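Local coordinates for protein endo alpha-1,4 polygalactosaminidase (Neosartorya fumigata, PDB 6OJ1) that cleaves alpha-1,4-linked galactosaminan chains internally, as a family GH114 glycoside hydrolase that disrupts microbial biofilms, at residues D103-H108 with I121-V126; G144-N149 with W202-Q207; D165-V170 with P194-N199. One frame throughout, in Å; residues are numbered along the deposited sequence.

Contact 1 of 3, residues D103-H108 with I121-V126; sequences DSDLGH and ISSANV. With NAG (2-acetamido-2-deoxy-beta-D-glucopyranose), chain C.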
loop_
_atom_site.group_PDB
_atom_site.type_symbol
_atom_site.label_atom_id
_atom_site.label_comp_id
_atom_site.label_asym_id
_atom_site.label_seq_id
_atom_site.Cartn_x
_atom_site.Cartn_y
_atom_site.Cartn_z
ATOM N N ASP A 103 -16.355 18.420 -6.073
ATOM C CA ASP A 103 -17.475 17.511 -6.288
ATOM C C ASP A 103 -17.244 16.645 -7.516
ATOM O O ASP A 103 -17.522 15.441 -7.498
ATOM C CB ASP A 103 -18.792 18.289 -6.405
ATOM C CG ASP A 103 -18.831 19.246 -7.603
ATOM O OD1 ASP A 103 -17.761 19.590 -8.144
ATOM O OD2 ASP A 103 -19.947 19.660 -7.996
ATOM N N SER A 104 -16.673 17.228 -8.575
ATOM C CA SER A 104 -16.427 16.490 -9.809
ATOM C C SER A 104 -15.291 15.483 -9.689
ATOM O O SER A 104 -15.126 14.661 -10.594
ATOM C CB SER A 104 -16.144 17.477 -10.950
ATOM O OG SER A 104 -15.117 18.385 -10.569
ATOM N N ASP A 105 -14.513 15.504 -8.606
ATOM C CA ASP A 105 -13.489 14.490 -8.409
ATOM C C ASP A 105 -14.049 13.179 -7.876
ATOM O O ASP A 105 -13.342 12.169 -7.914
ATOM C CB ASP A 105 -12.412 14.969 -7.424
ATOM C CG ASP A 105 -11.605 16.136 -7.956
ATOM O OD1 ASP A 105 -11.401 16.201 -9.184
ATOM O OD2 ASP A 105 -11.185 16.989 -7.149
ATOM N N LEU A 106 -15.287 13.165 -7.396
ATOM C CA LEU A 106 -15.784 12.066 -6.577
ATOM C C LEU A 106 -16.725 11.167 -7.364
ATOM O O LEU A 106 -17.617 11.651 -8.065
ATOM C CB LEU A 106 -16.519 12.595 -5.340
ATOM C CG LEU A 106 -15.787 13.562 -4.404
ATOM C CD1 LEU A 106 -16.537 13.720 -3.079
ATOM C CD2 LEU A 106 -14.358 13.120 -4.159
ATOM N N GLY A 107 -16.532 9.854 -7.211
ATOM C CA GLY A 107 -17.443 8.849 -7.742
ATOM C C GLY A 107 -18.263 8.165 -6.657
ATOM O O GLY A 107 -18.670 8.805 -5.681
ATOM N N HIS A 108 -18.515 6.867 -6.818
ATOM C CA HIS A 108 -19.379 6.107 -5.927
ATOM C C HIS A 108 -18.668 5.786 -4.607
ATOM O O HIS A 108 -17.436 5.786 -4.513
ATOM C CB HIS A 108 -19.818 4.797 -6.590
ATOM C CG HIS A 108 -20.785 4.970 -7.721
ATOM N ND1 HIS A 108 -21.108 3.946 -8.584
ATOM C CD2 HIS A 108 -21.516 6.039 -8.119
ATOM C CE1 HIS A 108 -21.993 4.376 -9.467
ATOM N NE2 HIS A 108 -22.256 5.644 -9.207
ATOM N N ILE A 121 -9.094 9.527 -10.947
ATOM C CA ILE A 121 -7.641 9.619 -10.879
ATOM C C ILE A 121 -7.041 10.296 -12.100
ATOM O O ILE A 121 -5.837 10.593 -12.106
ATOM C CB ILE A 121 -7.040 8.212 -10.663
ATOM C CG1 ILE A 121 -7.462 7.255 -11.793
ATOM C CG2 ILE A 121 -7.415 7.691 -9.259
ATOM C CD1 ILE A 121 -6.867 5.830 -11.646
ATOM N N SER A 122 -7.847 10.585 -13.124
ATOM C CA SER A 122 -7.374 11.360 -14.268
ATOM C C SER A 122 -7.527 12.861 -14.066
ATOM O O SER A 122 -7.009 13.644 -14.876
ATOM C CB SER A 122 -8.135 10.949 -15.533
ATOM O OG SER A 122 -7.970 9.561 -15.787
ATOM N N SER A 123 -8.254 13.268 -13.031
ATOM C CA SER A 123 -8.485 14.675 -12.746
ATOM C C SER A 123 -7.178 15.383 -12.404
ATOM O O SER A 123 -6.424 14.911 -11.542
ATOM C CB SER A 123 -9.467 14.798 -11.578
ATOM O OG SER A 123 -9.328 16.050 -10.943
ATOM N N ALA A 124 -6.933 16.537 -13.053
ATOM C CA ALA A 124 -5.774 17.360 -12.692
ATOM C C ALA A 124 -5.802 17.722 -11.211
ATOM O O ALA A 124 -4.754 17.797 -10.561
ATOM C CB ALA A 124 -5.730 18.637 -13.535
ATOM N N ASN A 125 -6.995 17.961 -10.663
ATOM C CA ASN A 125 -7.083 18.355 -9.257
ATOM C C ASN A 125 -6.704 17.204 -8.335
ATOM O O ASN A 125 -5.986 17.403 -7.344
ATOM C CB ASN A 125 -8.491 18.856 -8.939
ATOM C CG ASN A 125 -8.571 19.543 -7.576
ATOM O OD1 ASN A 125 -7.843 20.504 -7.302
ATOM N ND2 ASN A 125 -9.452 19.049 -6.717
ATOM N N VAL A 126 -7.191 15.996 -8.633
ATOM C CA VAL A 126 -6.798 14.824 -7.860
ATOM C C VAL A 126 -5.291 14.615 -7.948
ATOM O O VAL A 126 -4.615 14.375 -6.935
ATOM C CB VAL A 126 -7.572 13.582 -8.350
ATOM C CG1 VAL A 126 -6.971 12.286 -7.739
ATOM C CG2 VAL A 126 -9.052 13.702 -7.940
HETATM C C1 NAG C . -12.127 12.476 -15.140
HETATM C C2 NAG C . -13.389 12.707 -15.952
HETATM C C3 NAG C . -13.043 12.832 -17.432
HETATM C C4 NAG C . -11.969 13.889 -17.663
HETATM C C5 NAG C . -10.778 13.699 -16.718
HETATM C C6 NAG C . -9.830 14.881 -16.723
HETATM C C7 NAG C . -15.600 11.840 -15.317
HETATM C C8 NAG C . -16.453 10.614 -15.161
HETATM N N2 NAG C . -14.348 11.634 -15.744
HETATM O O3 NAG C . -14.229 13.185 -18.135
HETATM O O4 NAG C . -11.482 13.744 -18.993
HETATM O O5 NAG C . -11.219 13.541 -15.362
HETATM O O6 NAG C . -10.415 16.024 -16.108
HETATM O O7 NAG C . -16.023 12.960 -15.067
#
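Ser123 and Asp105 meet at the start of helix 124-140, where a serine N-cap is tied to the turn that leads into the small antiparallel sheet. Ser123 OG does two jobs. As donor it reaches Asp105 OD1 at 2.7 Å, arriving 37° above the carboxylate plane rather than within it. As acceptor it takes the amide of Val126 at 3.1 Å from N to OG, with a nearly straight N-H...O angle of 169°. The amide of Asn125 also points to OG, but its bond is bent and weak. The torsion of Ser123 (chi1 157°) places OG anti to its own N and beside its carbonyl carbon, turned back over the first turn of the helix.

The second carboxylate oxygen is gripped in a different way. Asn125 ND2 donates to Asp105 OD2 at 2.7 Å, using the syn lone pair of that oxygen. OD2 lies practically in the Asn125 amide plane, and carboxylate and amide are almost coplanar. Anchoring both oxygens fixes the rotation of the carboxylate, and OD2 also accepts from Lys102 N. Beside these bonds, Val126 CG2 packs against Asp105 CG at 3.5 Å and touches CB as well, the two side chains sliding past each other in opposite directions. A carboxylate next to the amino end of a helix would probably be stabilised in its charged form.

The backbone of Asp105 is hydrogen-bonded to that of Asn120, just beyond strand 116-119. The N-acetylglucosamine of chain C lies beside the turn before the helix, its C6 3.6 Å from Ser122 O. Taken together, the evidence describes a serine N-cap whose hydroxyl is in turn bound by an aspartate, joining a helix of the (beta/alpha)-barrel to the three-stranded sheet inserted before it.

Contact 2 of 3, residues G144-N149 with W202-Q207; sequences GVDPDN and WSVNEQ. With K (potassium ion), chain H.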
loop_
_atom_site.group_PDB
_atom_site.type_symbol
_atom_site.label_atom_id
_atom_site.label_comp_id
_atom_site.label_asym_id
_atom_site.label_seq_id
_atom_site.Cartn_x
_atom_site.Cartn_y
_atom_site.Cartn_z
ATOM N N GLY A 144 9.598 5.557 1.345
ATOM C CA GLY A 144 8.797 5.146 0.210
ATOM C C GLY A 144 7.354 5.417 0.551
ATOM O O GLY A 144 7.027 5.811 1.672
ATOM N N VAL A 145 6.482 5.208 -0.436
ATOM C CA VAL A 145 5.052 5.434 -0.256
ATOM C C VAL A 145 4.285 4.224 -0.771
ATOM O O VAL A 145 4.733 3.514 -1.681
ATOM C CB VAL A 145 4.570 6.728 -0.957
ATOM C CG1 VAL A 145 5.177 7.987 -0.293
ATOM C CG2 VAL A 145 4.904 6.705 -2.454
ATOM N N ASP A 146 3.099 4.011 -0.187
ATOM C CA ASP A 146 2.238 2.858 -0.462
ATOM C C ASP A 146 0.868 3.406 -0.846
ATOM O O ASP A 146 -0.007 3.576 0.019
ATOM C CB ASP A 146 2.181 1.944 0.772
ATOM C CG ASP A 146 1.174 0.807 0.645
ATOM O OD1 ASP A 146 0.741 0.477 -0.480
ATOM O OD2 ASP A 146 0.804 0.240 1.691
ATOM N N PRO A 147 0.646 3.712 -2.132
ATOM C CA PRO A 147 -0.589 4.398 -2.557
ATOM C C PRO A 147 -1.727 3.413 -2.795
ATOM O O PRO A 147 -1.621 2.505 -3.627
ATOM C CB PRO A 147 -0.174 5.105 -3.861
ATOM C CG PRO A 147 1.347 4.978 -3.919
ATOM C CD PRO A 147 1.643 3.693 -3.215
ATOM N N ASP A 148 -2.833 3.610 -2.069
ATOM C CA ASP A 148 -3.934 2.660 -2.034
ATOM C C ASP A 148 -4.965 2.974 -3.105
ATOM O O ASP A 148 -5.026 4.085 -3.653
ATOM C CB ASP A 148 -4.601 2.679 -0.643
ATOM C CG ASP A 148 -5.342 1.396 -0.308
ATOM O OD1 ASP A 148 -5.374 0.435 -1.126
ATOM O OD2 ASP A 148 -5.887 1.334 0.821
ATOM N N ASN A 149 -5.760 1.954 -3.411
ATOM C CA ASN A 149 -6.985 2.083 -4.207
ATOM C C ASN A 149 -6.702 2.549 -5.625
ATOM O O ASN A 149 -7.396 3.411 -6.169
ATOM C CB ASN A 149 -7.972 2.998 -3.491
ATOM C CG ASN A 149 -8.380 2.440 -2.156
ATOM O OD1 ASN A 149 -8.858 1.297 -2.073
ATOM N ND2 ASN A 149 -8.139 3.199 -1.090
ATOM N N TRP A 202 8.177 -2.634 -5.251
ATOM C CA TRP A 202 7.563 -3.785 -4.592
ATOM C C TRP A 202 6.109 -3.879 -5.028
ATOM O O TRP A 202 5.572 -2.989 -5.696
ATOM C CB TRP A 202 7.613 -3.669 -3.061
ATOM C CG TRP A 202 6.956 -2.409 -2.555
ATOM C CD1 TRP A 202 5.612 -2.175 -2.402
ATOM C CD2 TRP A 202 7.616 -1.202 -2.156
ATOM N NE1 TRP A 202 5.402 -0.897 -1.923
ATOM C CE2 TRP A 202 6.615 -0.278 -1.774
ATOM C CE3 TRP A 202 8.960 -0.809 -2.089
ATOM C CZ2 TRP A 202 6.914 1.005 -1.314
ATOM C CZ3 TRP A 202 9.255 0.470 -1.638
ATOM C CH2 TRP A 202 8.240 1.359 -1.263
ATOM N N SER A 203 5.470 -4.956 -4.587
ATOM C CA SER A 203 4.025 -5.115 -4.544
ATOM C C SER A 203 3.582 -5.144 -3.087
ATOM O O SER A 203 4.241 -5.760 -2.248
ATOM C CB SER A 203 3.612 -6.425 -5.234
ATOM O OG SER A 203 2.282 -6.789 -4.883
ATOM N N VAL A 204 2.480 -4.474 -2.770
ATOM C CA VAL A 204 1.741 -4.770 -1.545
ATOM C C VAL A 204 0.514 -5.561 -1.972
ATOM O O VAL A 204 -0.299 -5.069 -2.769
ATOM C CB VAL A 204 1.339 -3.502 -0.769
ATOM C CG1 VAL A 204 0.410 -3.884 0.391
ATOM C CG2 VAL A 204 2.573 -2.770 -0.216
ATOM N N ASN A 205 0.392 -6.797 -1.479
ATOM C CA ASN A 205 -0.723 -7.657 -1.839
ATOM C C ASN A 205 -1.549 -8.013 -0.617
ATOM O O ASN A 205 -1.001 -8.344 0.442
ATOM C CB ASN A 205 -0.263 -8.949 -2.490
ATOM C CG ASN A 205 -1.405 -9.910 -2.678
ATOM O OD1 ASN A 205 -1.655 -10.756 -1.831
ATOM N ND2 ASN A 205 -2.165 -9.727 -3.755
ATOM N N GLU A 206 -2.867 -7.980 -0.779
ATOM C CA GLU A 206 -3.784 -8.527 0.217
ATOM C C GLU A 206 -4.425 -9.802 -0.316
ATOM O O GLU A 206 -5.033 -9.794 -1.390
ATOM C CB GLU A 206 -4.864 -7.513 0.572
ATOM C CG GLU A 206 -4.334 -6.309 1.326
ATOM C CD GLU A 206 -5.351 -5.207 1.378
ATOM O OE1 GLU A 206 -5.785 -4.752 0.295
ATOM O OE2 GLU A 206 -5.729 -4.806 2.498
ATOM N N GLN A 207 -4.292 -10.892 0.439
ATOM C CA GLN A 207 -5.155 -12.066 0.322
ATOM C C GLN A 207 -4.997 -12.850 -0.972
ATOM O O GLN A 207 -5.929 -13.560 -1.365
ATOM C CB GLN A 207 -6.626 -11.671 0.475
ATOM C CG GLN A 207 -6.950 -11.054 1.830
ATOM C CD GLN A 207 -8.270 -10.326 1.813
ATOM O OE1 GLN A 207 -8.348 -9.171 1.397
ATOM N NE2 GLN A 207 -9.315 -10.996 2.260
HETATM K K K H . -8.406 -3.065 0.945
HETATM O O HOH W 1 2.631 0.013 -2.375
HETATM O O HOH W 2 -7.823 -0.255 1.827
HETATM O O HOH W 3 -7.169 -1.685 -1.071
HETATM O O HOH W 4 -5.625 -2.073 2.533
HETATM O O HOH W 5 -8.630 -4.504 3.273
HETATM O O HOH W 6 -9.877 -2.989 -1.386
#
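Trp202 reaches from strand 202-206 across to strand 144-148, its side chain leaving the backbone toward the other strand. From CB, chi1 of 57° sets CG between the backbone N and the carbonyl carbon, and the indole then extends to Gly144 and Val145. On the five-membered ring, NE1 donates to water 1 at 3.0 Å; the same water donates to Asp146 OD1, so the two strands are bridged by one solvent molecule. Farther out, CZ2 lies 3.3 Å from Val145 O, which sits near the ring plane at its edge. That carbonyl is buried without a hydrogen-bond partner in the model. CH2, at the tip, rests 4.1 Å from Gly144 CA.

Two residues on, Val204 CG2 meets Asp146 OD1 at 3.7 Å, the two side chains crossing at about a right angle. At the C-terminal ends, Glu206 OE1 binds the potassium ion at a long 3.2 Å, while waters 2 and 3 link the ion to the Asp148 carboxylate.

The axes of the two strand segments come within 8.9 Å at 41°; strand 183-187 runs between them in the parallel barrel sheet, which accounts for the separation. Lys187 of that strand forms a salt bridge with Asp148, and Phe228 of strand 227-231 meets Trp202 edge-to-face.

Contact 3 of 3, residues D165-V170 with P194-N199; sequences DSISFV and PSVIKN. With NAG (2-acetamido-2-deoxy-beta-D-glucopyranose), chain E; NAG (2-acetamido-2-deoxy-beta-D-glucopyranose), chain B.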
loop_
_atom_site.group_PDB
_atom_site.type_symbol
_atom_site.label_atom_id
_atom_site.label_comp_id
_atom_site.label_asym_id
_atom_site.label_seq_id
_atom_site.Cartn_x
_atom_site.Cartn_y
_atom_site.Cartn_z
ATOM N N ASP A 165 -6.384 4.007 -17.247
ATOM C CA ASP A 165 -6.390 5.135 -16.318
ATOM C C ASP A 165 -5.468 4.860 -15.138
ATOM O O ASP A 165 -4.687 5.726 -14.731
ATOM C CB ASP A 165 -7.809 5.423 -15.808
ATOM C CG ASP A 165 -8.728 5.990 -16.868
ATOM O OD1 ASP A 165 -8.271 6.652 -17.827
ATOM O OD2 ASP A 165 -9.948 5.787 -16.718
ATOM N N SER A 166 -5.537 3.647 -14.588
ATOM C CA SER A 166 -4.706 3.308 -13.436
ATOM C C SER A 166 -3.236 3.240 -13.815
ATOM O O SER A 166 -2.371 3.638 -13.025
ATOM C CB SER A 166 -5.168 1.979 -12.843
ATOM O OG SER A 166 -6.359 2.179 -12.106
ATOM N N ILE A 167 -2.937 2.712 -15.001
ATOM C CA ILE A 167 -1.551 2.628 -15.454
ATOM C C ILE A 167 -0.955 4.026 -15.559
ATOM O O ILE A 167 0.141 4.288 -15.056
ATOM C CB ILE A 167 -1.468 1.872 -16.793
ATOM C CG1 ILE A 167 -1.794 0.388 -16.579
ATOM C CG2 ILE A 167 -0.072 1.984 -17.381
ATOM C CD1 ILE A 167 -2.222 -0.367 -17.857
ATOM N N SER A 168 -1.677 4.946 -16.214
ATOM C CA SER A 168 -1.219 6.330 -16.313
ATOM C C SER A 168 -0.995 6.915 -14.924
ATOM O O SER A 168 0.027 7.561 -14.661
ATOM C CB SER A 168 -2.247 7.166 -17.082
ATOM O OG SER A 168 -1.944 8.557 -17.032
ATOM N N PHE A 169 -1.959 6.696 -14.029
ATOM C CA PHE A 169 -1.930 7.285 -12.692
ATOM C C PHE A 169 -0.788 6.711 -11.872
ATOM O O PHE A 169 -0.045 7.456 -11.218
ATOM C CB PHE A 169 -3.275 7.028 -12.012
ATOM C CG PHE A 169 -3.439 7.682 -10.658
ATOM C CD1 PHE A 169 -3.283 9.063 -10.494
ATOM C CD2 PHE A 169 -3.811 6.917 -9.562
ATOM C CE1 PHE A 169 -3.482 9.657 -9.233
ATOM C CE2 PHE A 169 -4.012 7.506 -8.311
ATOM C CZ PHE A 169 -3.852 8.877 -8.163
ATOM N N VAL A 170 -0.627 5.386 -11.905
ATOM C CA VAL A 170 0.415 4.750 -11.108
ATOM C C VAL A 170 1.792 5.184 -11.603
ATOM O O VAL A 170 2.684 5.483 -10.805
ATOM C CB VAL A 170 0.239 3.217 -11.131
ATOM C CG1 VAL A 170 1.510 2.514 -10.667
ATOM C CG2 VAL A 170 -0.971 2.798 -10.256
ATOM N N PRO A 194 2.233 -5.721 -15.644
ATOM C CA PRO A 194 3.212 -5.579 -16.737
ATOM C C PRO A 194 3.479 -4.143 -17.134
ATOM O O PRO A 194 4.587 -3.826 -17.576
ATOM C CB PRO A 194 2.555 -6.344 -17.898
ATOM C CG PRO A 194 1.660 -7.307 -17.257
ATOM C CD PRO A 194 1.130 -6.621 -16.029
ATOM N N SER A 195 2.493 -3.264 -16.972
ATOM C CA SER A 195 2.578 -1.904 -17.477
ATOM C C SER A 195 3.184 -0.917 -16.490
ATOM O O SER A 195 3.451 0.224 -16.886
ATOM C CB SER A 195 1.193 -1.409 -17.879
ATOM O OG SER A 195 0.721 -2.163 -18.974
ATOM N N VAL A 196 3.405 -1.322 -15.233
ATOM C CA VAL A 196 3.930 -0.419 -14.209
ATOM C C VAL A 196 5.132 -0.994 -13.465
ATOM O O VAL A 196 5.814 -0.263 -12.738
ATOM C CB VAL A 196 2.844 -0.024 -13.179
ATOM C CG1 VAL A 196 1.644 0.639 -13.872
ATOM C CG2 VAL A 196 2.424 -1.255 -12.293
ATOM N N ILE A 197 5.414 -2.291 -13.637
ATOM C CA ILE A 197 6.377 -2.951 -12.751
ATOM C C ILE A 197 7.766 -2.316 -12.828
ATOM O O ILE A 197 8.466 -2.225 -11.810
ATOM C CB ILE A 197 6.428 -4.471 -13.031
ATOM C CG1 ILE A 197 7.326 -5.155 -11.992
ATOM C CG2 ILE A 197 6.913 -4.772 -14.449
ATOM C CD1 ILE A 197 7.126 -6.651 -11.898
ATOM N N LYS A 198 8.187 -1.847 -14.008
ATOM C CA LYS A 198 9.521 -1.258 -14.120
ATOM C C LYS A 198 9.680 -0.035 -13.226
ATOM O O LYS A 198 10.804 0.307 -12.839
ATOM C CB LYS A 198 9.826 -0.880 -15.571
ATOM C CG LYS A 198 9.981 -2.063 -16.497
ATOM C CD LYS A 198 10.255 -1.598 -17.920
ATOM N N ASN A 199 8.579 0.639 -12.900
ATOM C CA ASN A 199 8.588 1.812 -12.043
ATOM C C ASN A 199 8.380 1.460 -10.574
ATOM O O ASN A 199 8.457 2.352 -9.722
ATOM C CB ASN A 199 7.497 2.802 -12.493
ATOM C CG ASN A 199 8.060 4.135 -12.971
ATOM O OD1 ASN A 199 9.209 4.486 -12.675
ATOM N ND2 ASN A 199 7.238 4.894 -13.706
HETATM C C1 NAG E . 3.646 -1.791 -21.487
HETATM C C2 NAG E . 2.573 -2.846 -21.743
HETATM C C3 NAG E . 2.992 -4.174 -21.108
HETATM C C4 NAG E . 4.385 -4.603 -21.571
HETATM C C5 NAG E . 5.377 -3.436 -21.455
HETATM C C6 NAG E . 6.725 -3.722 -22.077
HETATM C C7 NAG E . 0.352 -1.831 -22.030
HETATM C C8 NAG E . -0.942 -1.450 -21.370
HETATM N N2 NAG E . 1.270 -2.416 -21.247
HETATM O O3 NAG E . 2.021 -5.162 -21.440
HETATM O O4 NAG E . 4.918 -5.562 -20.661
HETATM O O5 NAG E . 4.879 -2.234 -22.064
HETATM O O6 NAG E . 7.574 -4.392 -21.156
HETATM O O7 NAG E . 0.558 -1.614 -23.217
HETATM C C1 NAG B . 6.248 2.189 -21.139
HETATM C C2 NAG B . 5.043 2.155 -20.173
HETATM C C3 NAG B . 4.232 0.861 -20.342
HETATM C C4 NAG B . 3.883 0.644 -21.812
HETATM C C5 NAG B . 5.164 0.653 -22.639
HETATM C C6 NAG B . 4.934 0.425 -24.119
HETATM C C7 NAG B . 6.226 1.484 -18.090
HETATM C C8 NAG B . 6.548 1.890 -16.677
HETATM N N2 NAG B . 5.459 2.342 -18.787
HETATM O O3 NAG B . 3.050 0.968 -19.554
HETATM O O4 NAG B . 3.141 -0.550 -22.059
HETATM O O5 NAG B . 5.804 1.926 -22.490
HETATM O O6 NAG B . 4.518 1.610 -24.784
HETATM O O7 NAG B . 6.637 0.426 -18.569
#
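Apolar packing carries this contact. Ile167 reaches Ser195 through its branches: CD1 lies 3.6 Å from Ser195 CB, and CG1 and CG2 close in on the same carbon. With chi1 of -69°, CG1 stands beside the backbone N, which sends the CD1 arm alongside Ser195, while CG2 also approaches Val196 CG1 at 4.1 Å. A turn later in the helix, Val170 CG1 meets Val196 CG1 at 3.7 Å, the two side chains crossing at about a right angle. Val196 CG1 therefore touches both Ile167 and Val170.

Hydrogen bonding involves sugar rather than the opposite segment. O3 of the N-acetylglucosamine of chain B donates to Ser195 O at 2.8 Å, an oxygen that also accepts from Asn171 ND2. Ser195 OG faces N2 of the chain E sugar, but the modelled separation is too short to be trusted in detail.

The sugar also meets carbon: Ile167 CD1 lies 3.9 Å from C8 of the chain E sugar. Beyond the segments, Asn199 ND2 is hydrogen-bonded to Asn171 OD1 and Asn175 OD1 of helix 163-179. This is helix-to-helix packing in the outer layer of a (beta/alpha)-barrel, where helix 163-179 meets the short helix 193-196 beside protein-bound glycan.

Overall arrangement
Along the chain, contact 1 closes before the other two begin, and contact 3 is nested within the loop that contact 2 closes. The centre of contact 2 is about 2 Å from the chain centre, in the parallel barrel sheet; contact 3, its centre about 13 Å away, is in the helical layer outside it. Helices 163-179 and 193-196 follow strands 144-148 and 183-187, the alternation expected of a (beta/alpha)-barrel. Contact 1 is more peripheral, its centre about 21 Å from that of contact 2 and about 19 Å from that of contact 3. It still touches contact 3, with Ile121 O 3.4 Å from Phe169 CD1, so the loop leading from the small sheet into helix 124-140 rests on helix 163-179.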